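Local structure of Pdx2 protein (Plasmodium falciparum, 2ABW) at residues Ser10-Phe15 with Thr55-Cys60; Thr67-Leu72 with Phe110-Leu115; Leu115-Cys120 with Arg159-Asp164. The protein hydrolyses glutamine to glutamate and ammonia as the glutaminase subunit of the plasmodial PLP synthase, supplying ammonia to Pdx1 for vitamin B6 biosynthesis. All blocks are in the same frame, centred on the assembly; numbering follows the deposited sequence.

How the interactions relate
Interactions 1 and 2 are neighbours, their centres about 13 Å apart. Helices 54-60 and 63-77 follow each other in the chain, and Arg58 of the first reaches the second contact, its CZ 3.3 Å from Tyr69 CD1 and its CD 3.1 Å from Phe110 O. Leu11 and Leu68 also touch, CD1 to CD2 at 3.5 Å. Interaction 3 continues from interaction 2 through the shared Leu115, with about 17 Å between centres, but stays clear of interaction 1, the nearest atoms being about 11 Å apart. Residues assigned to glutamine binding lie close by: Glu53 beside Thr56, Ser54 beside Phe110, and Arg121 directly after Cys120.

Interaction 1: residues Ser10-Phe15 with Thr55-Cys60; sequences SLQGDF and TTVRRC
Leu11 opens the contact by laying its CB against CB of Cys60, 3.6 Å away, while its CD1 comes to 3.8 Å from Cys60 O at the end of helix 54-60. The small Cys60 suits this place because it lets the loop backbone come close, its SG lying 3.9 Å from Leu11 O. Gln12 places its CG between its backbone N and carbonyl carbon (chi1 69°) and bends again at chi2. This folded chain runs alongside Val57, whose CG2 branch touches both CB and CG of Gln12, the latter at 3.7 Å. Gln12 thus offers methylenes to the helix, while its amide NE2 turns back to donate to Leu9 O, tying the loop to the end of strand 4-9. Thr56 CG2 adds a looser touch on Gln12 CB at 4.3 Å. Gly13 closes the type I beta turn begun at Ser10, its N bonded to Ser10 O at 3.1 Å; at phi 81° a CB would collide with the preceding carbonyl O, hence the glycine. Apolar packing, not hydrogen bonding, joins this turn just after strand 4-9 to helix 54-60 of the class I glutaminase fold, next to Gly52-Ser54, which probably bind the glutamine substrate.

Interaction 2: residues Thr67-Leu72 with Phe110-Leu115; sequences TLYNAL and FSFGGL
Tyr69 reaches from helix 63-77 to the loop before strand 115-120 and donates its OH to the backbone carbonyl of Ser111, 2.7 Å from O. The acceptor sits at the edge of the tyrosine ring, near the ring plane, whereas the hydroxyl stands 29° out of the plane of the carbonyl it meets. A tyrosine suits the position because one side chain supplies both a long apolar flank and a donor for a main-chain oxygen.

That flank meets Phe112. Their rings touch rim to rim, neither lying over the other, with centroids 5.5 Å apart and planes inclined at 30°; CD1 of Tyr69 is 3.5 Å from Phe112 CE1. The two side chains slide past each other in opposite directions, since Tyr69 sends its ring away from its own backbone N (chi1 174°) toward the loop while the ring of Phe112 comes back along it from the loop. One turn further along, Leu72 brings its CD1 to 3.6 Å from CE1 of Phe112 and also touches CZ. Phe112 CE1 is therefore touched by both an aromatic and an aliphatic neighbour from the same helix.

The loop carrying these groups is itself braced. Ser111 OG accepts from Gly113 N at 2.8 Å, forming an ST turn, and is hydrogen-bonded to Ser94 O. Positive phi favours glycine at Gly113, while at Gly114 a CB would strike the preceding carbonyl O. Phe112 O receives a bond from His77 NE2, so the far end of helix 63-77 also grips the loop.

Around this buried contact, Arg58 of helix 54-60 makes a cation-pi interaction with Tyr69, Phe110 packs on that same helix, Leu72 rests on Leu41 of helix 38-42 and Leu47 of strand 46-49, and Phe112 packs on Ile49 of strand 46-49.

Interaction 3: residues Leu115-Cys120 with Arg159-Asp164; sequences LDITIC and REILSD
Thr118 O is gripped by two successive backbone amides of the partner strand, Arg159 N at 2.9 Å and Glu160 N in a weaker bond at 3.3 Å. Two residues thus face one, the definition of a classic beta bulge. In return, Thr118 N donates to Glu160 O at 2.9 Å, completing the hydrogen-bonded pair.

On the face of the sheet that carries Thr118 and Glu160, Thr118 OG1 gives its proton to Glu160 OE1, only 2.6 Å away, meeting the carboxylate on its anti side and 16° out of its plane. The two side chains lie side by side, and an extended glutamate beyond CG is long enough to place its oxygen beside the hydroxyl. Asn96 ND2 also bonds OG1, so this buried hydroxyl has partners on both neighbouring strands. Glu160 OE2 forms a salt bridge with Arg159 NH1, although the hydrogen bond within it is weak. Arg159, bent at chi3 (72°), sets one face of its guanidinium, offset toward the rim, against Glu160 CG, and NH2 continues to Glu98.

The pairing belongs to a small three-stranded sheet in which strand 115-120 is central, parallel to 94-98 and antiparallel to 157-161, running at 175° to residues 159-161 with the axes 4.7 Å apart. Ile117 and Ile161 form the next, non-hydrogen-bonded pair, with CG2 of Ile117 3.7 Å from CD1 of Ile161. These branched apolar side chains turn to the other face, where Ile161 packs on Ile182 and Val185 of strand 180-187.

Toward the end of the pairing, Leu162 N donates to Asp116 O at 2.8 Å. Asp116 centres an inverse gamma turn, closed by a weak bond from Ile117 N to Leu115 O, and its N is held by Gln187 OE1. Leu162 crosses Thr118, its CD1 3.6 Å from Thr118 OG1, and so lays apolar carbon beside the hydroxyl.

Interaction 1: residues Ser10-Phe15 with Thr55-Cys60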
ATOM      1  N   SER A  10       8.252   6.203  -7.113  0.70 18.27           N
ATOM      2  CA  SER A  10       7.952   7.513  -7.731  0.70 19.56           C
ATOM      3  C   SER A  10       7.903   7.560  -9.240  0.70 20.79           C
ATOM      4  O   SER A  10       7.631   8.637  -9.835  0.70 20.38           O
ATOM      5  CB  SER A  10       8.935   8.525  -7.223  0.70 18.17           C
ATOM      6  OG  SER A  10      10.234   8.270  -7.710  0.70 22.27           O
ATOM      7  N   LEU A  11       8.168   6.423  -9.833  0.70 21.80           N
ATOM      8  CA  LEU A  11       8.275   6.316 -11.283  0.70 23.62           C
ATOM      9  C   LEU A  11       7.003   6.737 -12.019  1.00 25.21           C
ATOM     10  O   LEU A  11       7.100   7.276 -13.122  1.00 25.95           O
ATOM     11  CB  LEU A  11       8.668   4.884 -11.634  1.00 25.14           C
ATOM     12  CG  LEU A  11      10.075   4.490 -11.126  1.00 24.90           C
ATOM     13  CD1 LEU A  11      10.321   3.049 -11.192  1.00 29.35           C
ATOM     14  CD2 LEU A  11      11.153   5.293 -11.794  1.00 30.94           C
ATOM     15  N   GLN A  12       5.840   6.473 -11.427  1.00 27.04           N
ATOM     16  CA  GLN A  12       4.571   6.706 -12.032  1.00 28.79           C
ATOM     17  C   GLN A  12       4.114   8.160 -11.850  1.00 31.30           C
ATOM     18  O   GLN A  12       3.072   8.578 -12.397  1.00 32.54           O
ATOM     19  CB  GLN A  12       3.567   5.765 -11.411  1.00 29.02           C
ATOM     20  CG  GLN A  12       3.217   6.056  -9.935  1.00 29.60           C
ATOM     21  CD  GLN A  12       4.320   5.873  -8.852  1.00 26.51           C
ATOM     22  OE1 GLN A  12       5.264   5.066  -8.953  1.00 26.76           O
ATOM     23  NE2 GLN A  12       4.108   6.582  -7.747  1.00 30.91           N
ATOM     24  N   GLY A  13       4.851   8.940 -11.074  1.00 31.64           N
ATOM     25  CA  GLY A  13       4.425  10.342 -10.845  1.00 32.03           C
ATOM     26  C   GLY A  13       3.333  10.479  -9.772  1.00 33.41           C
ATOM     27  O   GLY A  13       2.908   9.501  -9.139  1.00 34.72           O
ATOM     28  N   ASP A  14       2.946  11.712  -9.511  1.00 33.38           N
ATOM     29  CA  ASP A  14       1.936  12.025  -8.512  1.00 34.09           C
ATOM     30  C   ASP A  14       2.234  11.473  -7.129  1.00 31.48           C
ATOM     31  O   ASP A  14       1.326  11.145  -6.362  1.00 34.96           O
ATOM     32  CB  ASP A  14       0.568  11.552  -9.005  1.00 35.95           C
ATOM     33  CG  ASP A  14       0.030  12.420 -10.151  1.00 40.36           C
ATOM     34  OD1 ASP A  14       0.334  13.650 -10.247  1.00 47.73           O
ATOM     35  OD2 ASP A  14      -0.739  11.859 -10.967  1.00 42.90           O
ATOM     36  N   PHE A  15       3.513  11.419  -6.794  1.00 28.34           N
ATOM     37  CA  PHE A  15       3.945  10.768  -5.576  1.00 25.45           C
ATOM     38  C   PHE A  15       4.179  11.815  -4.490  1.00 22.87           C
ATOM     39  O   PHE A  15       4.274  11.470  -3.298  1.00 21.38           O
ATOM     40  CB  PHE A  15       5.240   9.989  -5.833  1.00 25.26           C
ATOM     41  CG  PHE A  15       6.355  10.852  -6.363  1.00 25.42           C
ATOM     42  CD1 PHE A  15       7.167  11.594  -5.501  1.00 26.20           C
ATOM     43  CD2 PHE A  15       6.515  10.990  -7.731  1.00 28.67           C
ATOM     44  CE1 PHE A  15       8.121  12.386  -5.999  1.00 27.89           C
ATOM     45  CE2 PHE A  15       7.476  11.813  -8.248  1.00 27.41           C
ATOM     46  CZ  PHE A  15       8.291  12.491  -7.384  1.00 26.56           C
ATOM     47  N   THR A  55      -1.398  -0.827 -13.873  1.00 23.32           N
ATOM     48  CA  THR A  55      -0.647  -1.233 -15.031  1.00 23.25           C
ATOM     49  C   THR A  55       0.523  -0.286 -15.301  1.00 23.05           C
ATOM     50  O   THR A  55       1.595  -0.704 -15.768  1.00 22.57           O
ATOM     51  CB  THR A  55      -1.535  -1.466 -16.252  0.60 24.31           C
ATOM     52  OG1 THR A  55      -2.305  -2.657 -16.031  0.60 24.49           O
ATOM     53  CG2 THR A  55      -0.697  -1.649 -17.433  0.60 22.63           C
ATOM     54  N   THR A  56       0.307   0.991 -15.037  1.00 23.60           N
ATOM     55  CA  THR A  56       1.382   1.970 -15.208  1.00 23.61           C
ATOM     56  C   THR A  56       2.553   1.759 -14.262  1.00 21.28           C
ATOM     57  O   THR A  56       3.664   1.712 -14.725  1.00 21.11           O
ATOM     58  CB  THR A  56       0.882   3.396 -14.965  1.00 24.91           C
ATOM     59  OG1 THR A  56      -0.199   3.652 -15.873  1.00 26.68           O
ATOM     60  CG2 THR A  56       1.999   4.394 -15.217  1.00 27.29           C
ATOM     61  N   VAL A  57       2.265   1.571 -13.015  1.00 22.96           N
ATOM     62  CA  VAL A  57       3.319   1.321 -12.025  1.00 21.60           C
ATOM     63  C   VAL A  57       4.049   0.041 -12.393  1.00 21.92           C
ATOM     64  O   VAL A  57       5.271  -0.034 -12.460  1.00 22.12           O
ATOM     65  CB  VAL A  57       2.750   1.213 -10.660  1.00 23.72           C
ATOM     66  CG1 VAL A  57       3.797   0.638  -9.712  1.00 23.83           C
ATOM     67  CG2 VAL A  57       2.168   2.545 -10.123  1.00 24.76           C
ATOM     68  N   ARG A  58       3.312  -1.000 -12.789  1.00 21.28           N
ATOM     69  CA  ARG A  58       3.997  -2.250 -13.146  1.00 20.90           C
ATOM     70  C   ARG A  58       4.923  -2.129 -14.331  1.00 21.55           C
ATOM     71  O   ARG A  58       5.994  -2.678 -14.374  1.00 22.01           O
ATOM     72  CB  ARG A  58       2.956  -3.350 -13.434  1.00 21.08           C
ATOM     73  CG  ARG A  58       3.522  -4.694 -13.784  1.00 20.55           C
ATOM     74  CD  ARG A  58       4.449  -5.275 -12.684  1.00 22.59           C
ATOM     75  NE  ARG A  58       5.065  -6.555 -13.047  1.00 19.87           N
ATOM     76  CZ  ARG A  58       6.176  -6.748 -13.751  1.00 18.52           C
ATOM     77  NH1 ARG A  58       6.937  -5.751 -14.213  1.00 21.60           N
ATOM     78  NH2 ARG A  58       6.629  -7.975 -13.945  1.00 19.67           N
ATOM     79  N   ARG A  59       4.487  -1.426 -15.374  1.00 23.29           N
ATOM     80  CA  ARG A  59       5.341  -1.188 -16.536  1.00 25.12           C
ATOM     81  C   ARG A  59       6.606  -0.398 -16.157  1.00 23.92           C
ATOM     82  O   ARG A  59       7.686  -0.661 -16.674  1.00 24.79           O
ATOM     83  CB  ARG A  59       4.513  -0.347 -17.499  1.00 24.85           C
ATOM     84  CG  ARG A  59       5.211   0.026 -18.733  1.00 30.12           C
ATOM     85  CD  ARG A  59       4.158   0.432 -19.776  1.00 35.78           C
ATOM     86  NE  ARG A  59       3.408  -0.743 -20.234  1.00 42.32           N
ATOM     87  CZ  ARG A  59       2.127  -0.754 -20.606  1.00 44.82           C
ATOM     88  NH1 ARG A  59       1.365   0.345 -20.548  1.00 46.21           N
ATOM     89  NH2 ARG A  59       1.605  -1.893 -21.053  1.00 47.64           N
ATOM     90  N   CYS A  60       6.456   0.538 -15.235  1.00 25.53           N
ATOM     91  CA  CYS A  60       7.632   1.288 -14.727  1.00 26.73           C
ATOM     92  C   CYS A  60       8.709   0.352 -14.082  1.00 26.95           C
ATOM     93  O   CYS A  60       9.919   0.655 -14.111  1.00 27.11           O
ATOM     94  CB  CYS A  60       7.201   2.325 -13.700  1.00 27.83           C
ATOM     95  SG  CYS A  60       6.244   3.750 -14.418  1.00 32.76           S
TER

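Interaction 2: residues Thr67-Leu72 with Phe110-Leu115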
ATOM      1  N   THR A  67      14.225  -5.742 -13.765  1.00 20.45           N
ATOM      2  CA  THR A  67      15.229  -5.632 -12.710  1.00 20.08           C
ATOM      3  C   THR A  67      14.552  -5.152 -11.423  1.00 19.53           C
ATOM      4  O   THR A  67      14.731  -5.734 -10.354  1.00 19.45           O
ATOM      5  CB  THR A  67      16.418  -4.715 -13.109  1.00 21.39           C
ATOM      6  OG1 THR A  67      17.215  -5.415 -14.101  1.00 24.07           O
ATOM      7  CG2 THR A  67      17.278  -4.385 -11.939  1.00 22.47           C
ATOM      8  N   LEU A  68      13.785  -4.087 -11.527  1.00 18.22           N
ATOM      9  CA  LEU A  68      13.146  -3.524 -10.252  1.00 17.26           C
ATOM     10  C   LEU A  68      12.044  -4.426  -9.785  1.00 16.82           C
ATOM     11  O   LEU A  68      11.873  -4.610  -8.571  1.00 15.89           O
ATOM     12  CB  LEU A  68      12.631  -2.095 -10.468  1.00 17.59           C
ATOM     13  CG  LEU A  68      12.118  -1.340  -9.312  1.00 17.98           C
ATOM     14  CD1 LEU A  68      13.128  -1.243  -8.156  1.00 17.18           C
ATOM     15  CD2 LEU A  68      11.607   0.098  -9.741  1.00 20.31           C
ATOM     16  N   TYR A  69      11.231  -4.995 -10.676  1.00 15.15           N
ATOM     17  CA  TYR A  69      10.179  -5.942 -10.309  1.00 15.75           C
ATOM     18  C   TYR A  69      10.808  -7.062  -9.450  1.00 15.54           C
ATOM     19  O   TYR A  69      10.369  -7.385  -8.354  1.00 16.77           O
ATOM     20  CB  TYR A  69       9.553  -6.562 -11.525  1.00 17.28           C
ATOM     21  CG  TYR A  69       8.577  -7.624 -11.196  1.00 13.68           C
ATOM     22  CD1 TYR A  69       7.290  -7.355 -10.745  1.00 16.11           C
ATOM     23  CD2 TYR A  69       8.943  -8.941 -11.270  1.00 16.46           C
ATOM     24  CE1 TYR A  69       6.370  -8.349 -10.416  1.00 16.47           C
ATOM     25  CE2 TYR A  69       8.046  -9.958 -10.852  1.00 16.44           C
ATOM     26  CZ  TYR A  69       6.773  -9.683 -10.492  1.00 16.40           C
ATOM     27  OH  TYR A  69       5.889 -10.683 -10.091  1.00 16.76           O
ATOM     28  N   ASN A  70      11.872  -7.661  -9.975  1.00 15.65           N
ATOM     29  CA  ASN A  70      12.493  -8.829  -9.241  1.00 15.90           C
ATOM     30  C   ASN A  70      13.043  -8.342  -7.897  1.00 15.87           C
ATOM     31  O   ASN A  70      12.898  -9.053  -6.895  1.00 16.29           O
ATOM     32  CB  ASN A  70      13.568  -9.406 -10.039  1.00 15.13           C
ATOM     33  CG  ASN A  70      13.061 -10.093 -11.322  1.00 16.59           C
ATOM     34  OD1 ASN A  70      12.000 -10.604 -11.309  1.00 22.60           O
ATOM     35  ND2 ASN A  70      13.879 -10.162 -12.340  1.00 21.99           N
ATOM     36  N   ALA A  71      13.594  -7.128  -7.833  1.00 14.63           N
ATOM     37  CA  ALA A  71      14.102  -6.618  -6.558  1.00 16.00           C
ATOM     38  C   ALA A  71      12.965  -6.367  -5.565  1.00 15.20           C
ATOM     39  O   ALA A  71      13.100  -6.600  -4.351  1.00 15.48           O
ATOM     40  CB  ALA A  71      14.978  -5.350  -6.774  1.00 16.14           C
ATOM     41  N   LEU A  72      11.844  -5.862  -6.063  1.00 15.51           N
ATOM     42  CA  LEU A  72      10.632  -5.644  -5.214  1.00 15.20           C
ATOM     43  C   LEU A  72      10.100  -6.973  -4.660  1.00 15.56           C
ATOM     44  O   LEU A  72       9.791  -7.072  -3.515  1.00 16.35           O
ATOM     45  CB  LEU A  72       9.590  -4.821  -5.975  1.00 15.45           C
ATOM     46  CG  LEU A  72       9.996  -3.391  -6.241  1.00 17.01           C
ATOM     47  CD1 LEU A  72       9.050  -2.717  -7.239  1.00 17.17           C
ATOM     48  CD2 LEU A  72       9.944  -2.608  -4.938  1.00 18.30           C
ATOM     49  N   PHE A 110       2.425 -10.084 -13.190  1.00 20.16           N
ATOM     50  CA  PHE A 110       1.815  -8.780 -12.967  1.00 19.96           C
ATOM     51  C   PHE A 110       1.935  -8.262 -11.516  1.00 19.50           C
ATOM     52  O   PHE A 110       2.433  -7.164 -11.295  1.00 19.16           O
ATOM     53  CB  PHE A 110       0.340  -8.773 -13.317  1.00 21.13           C
ATOM     54  CG  PHE A 110      -0.314  -7.421 -13.203  1.00 21.97           C
ATOM     55  CD1 PHE A 110      -0.108  -6.466 -14.202  1.00 25.30           C
ATOM     56  CD2 PHE A 110      -1.242  -7.134 -12.194  1.00 25.53           C
ATOM     57  CE1 PHE A 110      -0.753  -5.224 -14.125  1.00 23.83           C
ATOM     58  CE2 PHE A 110      -1.897  -5.893 -12.128  1.00 24.04           C
ATOM     59  CZ  PHE A 110      -1.649  -4.962 -13.076  1.00 21.95           C
ATOM     60  N   SER A 111       1.389  -9.009 -10.556  1.00 19.97           N
ATOM     61  CA  SER A 111       1.472  -8.641  -9.173  1.00 18.71           C
ATOM     62  C   SER A 111       2.860  -8.948  -8.561  1.00 18.17           C
ATOM     63  O   SER A 111       3.553  -9.909  -8.958  1.00 18.15           O
ATOM     64  CB  SER A 111       0.456  -9.408  -8.357  0.60 19.24           C
ATOM     65  OG  SER A 111       0.433  -9.028  -6.995  0.60 19.03           O
ATOM     66  N   PHE A 112       3.203  -8.104  -7.590  1.00 15.83           N
ATOM     67  CA  PHE A 112       4.374  -8.373  -6.673  1.00 16.50           C
ATOM     68  C   PHE A 112       3.999  -9.410  -5.668  1.00 17.22           C
ATOM     69  O   PHE A 112       4.907 -10.036  -5.063  1.00 18.21           O
ATOM     70  CB  PHE A 112       4.884  -7.135  -5.943  1.00 18.06           C
ATOM     71  CG  PHE A 112       5.152  -5.949  -6.778  1.00 18.89           C
ATOM     72  CD1 PHE A 112       6.136  -5.932  -7.737  1.00 18.94           C
ATOM     73  CD2 PHE A 112       4.481  -4.763  -6.535  1.00 20.65           C
ATOM     74  CE1 PHE A 112       6.408  -4.830  -8.515  1.00 21.28           C
ATOM     75  CE2 PHE A 112       4.727  -3.691  -7.271  1.00 21.48           C
ATOM     76  CZ  PHE A 112       5.691  -3.684  -8.309  1.00 19.64           C
ATOM     77  N   GLY A 113       2.709  -9.585  -5.391  1.00 18.20           N
ATOM     78  CA  GLY A 113       2.258 -10.473  -4.300  1.00 16.63           C
ATOM     79  C   GLY A 113       2.471  -9.863  -2.909  1.00 15.99           C
ATOM     80  O   GLY A 113       3.042  -8.765  -2.802  1.00 17.68           O
ATOM     81  N   GLY A 114       1.957 -10.604  -1.883  1.00 15.33           N
ATOM     82  CA  GLY A 114       2.190 -10.181  -0.476  1.00 15.64           C
ATOM     83  C   GLY A 114       0.884 -10.162   0.327  1.00 16.64           C
ATOM     84  O   GLY A 114       0.885 -10.365   1.514  1.00 18.24           O
ATOM     85  N   LEU A 115      -0.223  -9.878  -0.350  1.00 16.36           N
ATOM     86  CA  LEU A 115      -1.563  -9.962   0.264  1.00 15.38           C
ATOM     87  C   LEU A 115      -2.373 -11.072  -0.417  1.00 15.36           C
ATOM     88  O   LEU A 115      -2.618 -10.979  -1.645  1.00 16.14           O
ATOM     89  CB  LEU A 115      -2.284  -8.602   0.091  1.00 16.41           C
ATOM     90  CG  LEU A 115      -1.619  -7.427   0.816  1.00 17.46           C
ATOM     91  CD1 LEU A 115      -2.287  -6.166   0.407  1.00 17.06           C
ATOM     92  CD2 LEU A 115      -1.613  -7.670   2.286  1.00 17.65           C
TER

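Interaction 3: residues Leu115-Cys120 with Arg159-Asp164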
ATOM      1  N   LEU A 115      -0.223  -9.878  -0.350  1.00 16.36           N
ATOM      2  CA  LEU A 115      -1.563  -9.962   0.264  1.00 15.38           C
ATOM      3  C   LEU A 115      -2.373 -11.072  -0.417  1.00 15.36           C
ATOM      4  O   LEU A 115      -2.618 -10.979  -1.645  1.00 16.14           O
ATOM      5  CB  LEU A 115      -2.284  -8.602   0.091  1.00 16.41           C
ATOM      6  CG  LEU A 115      -1.619  -7.427   0.816  1.00 17.46           C
ATOM      7  CD1 LEU A 115      -2.287  -6.166   0.407  1.00 17.06           C
ATOM      8  CD2 LEU A 115      -1.613  -7.670   2.286  1.00 17.65           C
ATOM      9  N   ASP A 116      -2.749 -12.047   0.365  1.00 16.09           N
ATOM     10  CA  ASP A 116      -3.541 -13.216  -0.161  1.00 17.92           C
ATOM     11  C   ASP A 116      -5.003 -12.817  -0.218  1.00 17.13           C
ATOM     12  O   ASP A 116      -5.824 -13.236   0.583  1.00 17.68           O
ATOM     13  CB  ASP A 116      -3.264 -14.478   0.578  1.00 18.89           C
ATOM     14  CG  ASP A 116      -1.821 -14.982   0.329  1.00 24.89           C
ATOM     15  OD1 ASP A 116      -1.179 -14.668  -0.734  1.00 34.77           O
ATOM     16  OD2 ASP A 116      -1.296 -15.597   1.271  1.00 30.11           O
ATOM     17  N   ILE A 117      -5.284 -11.967  -1.221  1.00 15.62           N
ATOM     18  CA  ILE A 117      -6.628 -11.484  -1.468  1.00 16.91           C
ATOM     19  C   ILE A 117      -6.900 -11.467  -2.964  1.00 16.97           C
ATOM     20  O   ILE A 117      -6.038 -11.474  -3.787  1.00 16.57           O
ATOM     21  CB  ILE A 117      -6.800 -10.040  -0.940  1.00 16.72           C
ATOM     22  CG1 ILE A 117      -5.936  -9.008  -1.721  1.00 16.26           C
ATOM     23  CG2 ILE A 117      -6.540 -10.019   0.568  1.00 16.33           C
ATOM     24  CD1 ILE A 117      -5.924  -7.577  -1.141  1.00 16.95           C
ATOM     25  N   THR A 118      -8.188 -11.446  -3.298  1.00 15.89           N
ATOM     26  CA  THR A 118      -8.626 -11.155  -4.646  1.00 15.71           C
ATOM     27  C   THR A 118      -9.175  -9.766  -4.691  1.00 16.82           C
ATOM     28  O   THR A 118     -10.025  -9.364  -3.858  1.00 16.25           O
ATOM     29  CB  THR A 118      -9.796 -12.086  -5.041  1.00 17.48           C
ATOM     30  OG1 THR A 118      -9.351 -13.442  -5.000  1.00 17.58           O
ATOM     31  CG2 THR A 118     -10.355 -11.808  -6.368  1.00 15.47           C
ATOM     32  N   ILE A 119      -8.648  -8.965  -5.590  1.00 16.06           N
ATOM     33  CA  ILE A 119      -9.025  -7.572  -5.701  1.00 17.73           C
ATOM     34  C   ILE A 119      -9.521  -7.252  -7.139  1.00 17.05           C
ATOM     35  O   ILE A 119      -9.014  -7.864  -8.131  1.00 17.03           O
ATOM     36  CB  ILE A 119      -7.864  -6.695  -5.318  1.00 16.88           C
ATOM     37  CG1 ILE A 119      -8.309  -5.286  -4.962  1.00 18.46           C
ATOM     38  CG2 ILE A 119      -6.783  -6.715  -6.467  1.00 18.07           C
ATOM     39  CD1 ILE A 119      -7.157  -4.484  -4.286  1.00 19.74           C
ATOM     40  N   CYS A 120     -10.483  -6.360  -7.260  1.00 19.31           N
ATOM     41  CA  CYS A 120     -11.123  -5.957  -8.503  1.00 22.29           C
ATOM     42  C   CYS A 120     -10.901  -4.490  -8.748  1.00 24.94           C
ATOM     43  O   CYS A 120     -11.109  -3.644  -7.867  1.00 22.78           O
ATOM     44  CB  CYS A 120     -12.612  -6.151  -8.407  0.75 21.02           C
ATOM     45  SG  CYS A 120     -12.985  -7.738  -7.882  0.75 25.17           S
ATOM     46  N   ARG A 159     -12.586  -8.417  -3.008  1.00 15.75           N
ATOM     47  CA  ARG A 159     -13.671  -9.315  -3.164  1.00 16.61           C
ATOM     48  C   ARG A 159     -13.504 -10.525  -2.272  1.00 15.94           C
ATOM     49  O   ARG A 159     -14.522 -11.126  -1.855  1.00 16.58           O
ATOM     50  CB  ARG A 159     -13.808  -9.742  -4.583  1.00 16.75           C
ATOM     51  CG  ARG A 159     -15.061 -10.592  -4.883  1.00 19.23           C
ATOM     52  CD  ARG A 159     -15.256 -10.826  -6.362  1.00 19.10           C
ATOM     53  NE  ARG A 159     -14.298 -11.743  -6.962  1.00 18.65           N
ATOM     54  CZ  ARG A 159     -14.312 -13.059  -6.785  1.00 21.13           C
ATOM     55  NH1 ARG A 159     -15.130 -13.645  -5.933  1.00 22.31           N
ATOM     56  NH2 ARG A 159     -13.394 -13.781  -7.354  1.00 21.45           N
ATOM     57  N   GLU A 160     -12.275 -10.996  -2.079  1.00 15.15           N
ATOM     58  CA  GLU A 160     -12.033 -12.236  -1.311  1.00 15.16           C
ATOM     59  C   GLU A 160     -10.796 -12.076  -0.408  1.00 16.64           C
ATOM     60  O   GLU A 160      -9.761 -11.628  -0.883  1.00 17.90           O
ATOM     61  CB  GLU A 160     -11.767 -13.411  -2.239  1.00 16.79           C
ATOM     62  CG  GLU A 160     -12.876 -13.712  -3.235  1.00 13.72           C
ATOM     63  CD  GLU A 160     -12.573 -14.895  -4.168  1.00 17.85           C
ATOM     64  OE1 GLU A 160     -11.369 -15.014  -4.570  1.00 17.53           O
ATOM     65  OE2 GLU A 160     -13.510 -15.681  -4.414  1.00 19.76           O
ATOM     66  N   ILE A 161     -10.896 -12.615   0.802  1.00 16.60           N
ATOM     67  CA  ILE A 161      -9.742 -12.881   1.671  1.00 17.43           C
ATOM     68  C   ILE A 161      -9.438 -14.372   1.470  1.00 17.83           C
ATOM     69  O   ILE A 161     -10.352 -15.208   1.604  1.00 19.87           O
ATOM     70  CB  ILE A 161     -10.077 -12.575   3.111  1.00 18.95           C
ATOM     71  CG1 ILE A 161     -10.465 -11.102   3.308  1.00 22.39           C
ATOM     72  CG2 ILE A 161      -8.925 -12.915   4.064  1.00 17.92           C
ATOM     73  CD1 ILE A 161      -9.468 -10.060   2.811  1.00 21.57           C
ATOM     74  N   LEU A 162      -8.155 -14.691   1.279  1.00 18.63           N
ATOM     75  CA  LEU A 162      -7.772 -16.037   0.833  1.00 19.71           C
ATOM     76  C   LEU A 162      -6.945 -16.800   1.868  1.00 22.01           C
ATOM     77  O   LEU A 162      -6.547 -17.943   1.623  1.00 24.99           O
ATOM     78  CB  LEU A 162      -7.080 -15.992  -0.498  1.00 19.60           C
ATOM     79  CG  LEU A 162      -7.849 -15.395  -1.667  1.00 19.00           C
ATOM     80  CD1 LEU A 162      -6.987 -15.190  -2.877  1.00 21.98           C
ATOM     81  CD2 LEU A 162      -9.131 -16.163  -1.973  1.00 20.68           C
ATOM     82  N   SER A 163      -6.667 -16.205   3.009  1.00 23.32           N
ATOM     83  CA  SER A 163      -5.817 -16.854   4.036  1.00 23.29           C
ATOM     84  C   SER A 163      -6.217 -16.349   5.368  1.00 24.46           C
ATOM     85  O   SER A 163      -6.596 -15.164   5.528  1.00 22.70           O
ATOM     86  CB  SER A 163      -4.363 -16.453   3.827  1.00 24.97           C
ATOM     87  OG  SER A 163      -3.537 -16.835   4.912  1.00 25.02           O
ATOM     88  N   ASP A 164      -6.175 -17.222   6.380  1.00 24.56           N
ATOM     89  CA  ASP A 164      -6.356 -16.732   7.736  1.00 25.07           C
ATOM     90  C   ASP A 164      -5.221 -15.836   8.243  1.00 23.32           C
ATOM     91  O   ASP A 164      -5.364 -15.190   9.316  1.00 24.11           O
ATOM     92  CB  ASP A 164      -6.465 -17.892   8.740  1.00 27.11           C
ATOM     93  CG  ASP A 164      -7.696 -18.746   8.509  1.00 33.40           C
ATOM     94  OD1 ASP A 164      -8.821 -18.195   8.365  1.00 40.87           O
ATOM     95  OD2 ASP A 164      -7.543 -19.987   8.490  1.00 45.28           O
TER